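Local coordinates for uncharacterized hypothetical protein FTT_1539c (PDB 4QVR) that is of unknown function, a DUF6844-family protein of Francisella tularensis that probably carries an N-terminal signal sequence and folds into helices and antiparallel sheets, at residues N75-D80 and G317-F322. Residues are numbered along the deposited sequence; the frame is centred on the assembly and turned at random.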
ATOM      1  N   ASN A  75     -16.242  -5.298   7.051  1.00 65.16           N
ATOM      2  CA  ASN A  75     -15.889  -6.036   8.273  1.00 71.15           C
ATOM      3  C   ASN A  75     -14.414  -5.893   8.639  1.00 69.23           C
ATOM      4  O   ASN A  75     -14.072  -5.919   9.825  1.00 74.96           O
ATOM      5  CB  ASN A  75     -16.279  -7.515   8.186  1.00 74.89           C
ATOM      6  CG  ASN A  75     -17.787  -7.716   8.149  1.00 82.38           C
ATOM      7  OD1 ASN A  75     -18.558  -6.777   8.383  1.00 80.15           O
ATOM      8  ND2 ASN A  75     -18.217  -8.944   7.860  1.00 85.20           N
ATOM      9  N   ALA A  76     -13.557  -5.750   7.626  1.00 61.92           N
ATOM     10  CA  ALA A  76     -12.126  -5.579   7.839  1.00 62.68           C
ATOM     11  C   ALA A  76     -11.878  -4.242   8.561  1.00 63.31           C
ATOM     12  O   ALA A  76     -11.076  -4.166   9.498  1.00 59.53           O
ATOM     13  CB  ALA A  76     -11.377  -5.641   6.517  1.00 61.18           C
ATOM     14  N   ILE A  77     -12.592  -3.202   8.130  1.00 63.07           N
ATOM     15  CA  ILE A  77     -12.521  -1.900   8.775  1.00 63.50           C
ATOM     16  C   ILE A  77     -12.935  -1.999  10.258  1.00 65.21           C
ATOM     17  O   ILE A  77     -12.276  -1.429  11.130  1.00 64.85           O
ATOM     18  CB  ILE A  77     -13.437  -0.877   8.059  1.00 62.83           C
ATOM     19  CG1 ILE A  77     -12.870  -0.536   6.676  1.00 62.12           C
ATOM     20  CG2 ILE A  77     -13.564   0.391   8.889  1.00 63.28           C
ATOM     21  CD1 ILE A  77     -13.782   0.326   5.835  1.00 61.23           C
ATOM     22  N   SER A  78     -14.000  -2.755  10.534  1.00 68.12           N
ATOM     23  CA  SER A  78     -14.541  -2.900  11.903  1.00 75.27           C
ATOM     24  C   SER A  78     -13.757  -3.750  12.917  1.00 72.02           C
ATOM     25  O   SER A  78     -14.016  -3.645  14.120  1.00 77.13           O
ATOM     26  CB  SER A  78     -15.960  -3.451  11.830  1.00 78.10           C
ATOM     27  OG  SER A  78     -16.753  -2.579  11.061  1.00 87.41           O
ATOM     28  N   THR A  79     -12.840  -4.600  12.461  1.00 67.14           N
ATOM     29  CA  THR A  79     -12.055  -5.443  13.389  1.00 69.87           C
ATOM     30  C   THR A  79     -11.122  -4.588  14.255  1.00 65.62           C
ATOM     31  O   THR A  79     -10.633  -3.564  13.798  1.00 52.14           O
ATOM     32  CB  THR A  79     -11.170  -6.480  12.649  1.00 69.84           C
ATOM     33  OG1 THR A  79     -10.327  -5.804  11.700  1.00 69.72           O
ATOM     34  CG2 THR A  79     -12.014  -7.516  11.928  1.00 71.92           C
ATOM     35  N   ASP A  80     -10.905  -5.009  15.504  1.00 67.32           N
ATOM     36  CA  ASP A  80     -10.003  -4.295  16.412  1.00 68.43           C
ATOM     37  C   ASP A  80      -8.594  -4.380  15.874  1.00 62.68           C
ATOM     38  O   ASP A  80      -8.258  -5.368  15.220  1.00 58.23           O
ATOM     39  CB  ASP A  80     -10.049  -4.891  17.828  1.00 73.34           C
ATOM     40  CG  ASP A  80     -11.304  -4.484  18.603  1.00 79.96           C
ATOM     41  OD1 ASP A  80     -11.999  -3.539  18.163  1.00 78.87           O
ATOM     42  OD2 ASP A  80     -11.580  -5.095  19.671  1.00 86.00           O
ATOM     43  N   GLY A 317      -2.535   3.431   6.813  1.00 34.01           N
ATOM     44  CA  GLY A 317      -2.917   3.434   5.417  1.00 34.76           C
ATOM     45  C   GLY A 317      -4.330   3.845   5.141  1.00 39.25           C
ATOM     46  O   GLY A 317      -4.947   4.557   5.940  1.00 39.99           O
ATOM     47  N   ILE A 318      -4.830   3.413   3.983  1.00 41.07           N
ATOM     48  CA  ILE A 318      -6.179   3.720   3.547  1.00 42.27           C
ATOM     49  C   ILE A 318      -7.011   2.448   3.462  1.00 41.57           C
ATOM     50  O   ILE A 318      -6.470   1.330   3.421  1.00 38.73           O
ATOM     51  CB  ILE A 318      -6.177   4.438   2.180  1.00 46.88           C
ATOM     52  CG1 ILE A 318      -5.808   3.503   1.026  1.00 46.80           C
ATOM     53  CG2 ILE A 318      -5.215   5.598   2.206  1.00 49.04           C
ATOM     54  CD1 ILE A 318      -6.954   2.633   0.567  1.00 47.24           C
ATOM     55  N   ARG A 319      -8.328   2.623   3.478  1.00 40.71           N
ATOM     56  CA  ARG A 319      -9.268   1.510   3.348  1.00 42.43           C
ATOM     57  C   ARG A 319     -10.418   1.975   2.502  1.00 46.18           C
ATOM     58  O   ARG A 319     -10.739   3.154   2.496  1.00 49.86           O
ATOM     59  CB  ARG A 319      -9.865   1.090   4.701  1.00 44.22           C
ATOM     60  CG  ARG A 319      -8.894   0.599   5.765  1.00 42.39           C
ATOM     61  CD  ARG A 319      -8.239  -0.736   5.420  1.00 41.50           C
ATOM     62  NE  ARG A 319      -7.374  -1.077   6.521  1.00 37.63           N
ATOM     63  CZ  ARG A 319      -6.135  -0.652   6.671  1.00 36.77           C
ATOM     64  NH1 ARG A 319      -5.542   0.082   5.739  1.00 34.74           N
ATOM     65  NH2 ARG A 319      -5.471  -0.994   7.762  1.00 39.93           N
ATOM     66  N   VAL A 320     -11.058   1.049   1.811  1.00 47.54           N
ATOM     67  CA  VAL A 320     -12.231   1.376   1.060  1.00 50.77           C
ATOM     68  C   VAL A 320     -13.396   0.743   1.769  1.00 53.62           C
ATOM     69  O   VAL A 320     -13.339  -0.410   2.175  1.00 50.67           O
ATOM     70  CB  VAL A 320     -12.186   0.876  -0.390  1.00 52.96           C
ATOM     71  CG1 VAL A 320     -13.519   1.118  -1.073  1.00 58.39           C
ATOM     72  CG2 VAL A 320     -11.081   1.586  -1.158  1.00 55.58           C
ATOM     73  N   GLY A 321     -14.452   1.524   1.925  1.00 55.86           N
ATOM     74  CA  GLY A 321     -15.673   1.049   2.538  1.00 60.14           C
ATOM     75  C   GLY A 321     -16.850   1.528   1.711  1.00 63.88           C
ATOM     76  O   GLY A 321     -16.678   2.240   0.704  1.00 61.57           O
ATOM     77  N   PHE A 322     -18.044   1.155   2.154  1.00 69.14           N
ATOM     78  CA  PHE A 322     -19.292   1.497   1.464  1.00 72.12           C
ATOM     79  C   PHE A 322     -20.319   1.876   2.511  1.00 73.59           C
ATOM     80  O   PHE A 322     -20.553   1.113   3.440  1.00 73.15           O
ATOM     81  CB  PHE A 322     -19.772   0.308   0.640  1.00 74.03           C
ATOM     82  CG  PHE A 322     -18.767  -0.163  -0.388  1.00 76.22           C
ATOM     83  CD1 PHE A 322     -18.682   0.448  -1.633  1.00 77.07           C
ATOM     84  CD2 PHE A 322     -17.904  -1.220  -0.107  1.00 74.59           C
ATOM     85  CE1 PHE A 322     -17.768   0.011  -2.574  1.00 78.02           C
ATOM     86  CE2 PHE A 322     -16.989  -1.655  -1.044  1.00 75.07           C
ATOM     87  CZ  PHE A 322     -16.915  -1.039  -2.283  1.00 73.78           C
TER
HETATM   88  O   HOH W   1      -8.471  -2.924   8.685  1.00 58.08           O
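I77, in the last turn of helix 67-78, comes closest to R319 on strand 318-322, their CA atoms 7.2 Å apart. This is helix-on-sheet packing: the helix end rests on an outermost strand of the four-stranded antiparallel sheet, and no direct hydrogen bond joins the two segments. I77 carries the apolar part. Its CG1 lies beside the backbone N (chi1 -70°) and the chain then runs extended, so that CD1 reaches the strand backbone, 3.9 Å from CA of G321, where the missing side chain leaves room for the methyl. Farther back, CG1 of I77 packs against CB of R319 at 3.9 Å, the two side chains running alongside one another in opposite senses. I77 also touches L331 and Y333 on the adjoining strand 328-337. Bent at chi2 (-68°), R319 carries its guanidinium back beside its own strand, where NH1 donates to O of I318 at 2.8 Å from above the carbonyl plane and also to O of Y316. Just past the helix, T79 donates from OG1 to O of A76. A water lies within hydrogen-bonding distance of that carbonyl and accepts from NE of R319 at 3.0 Å, in the guanidinium plane.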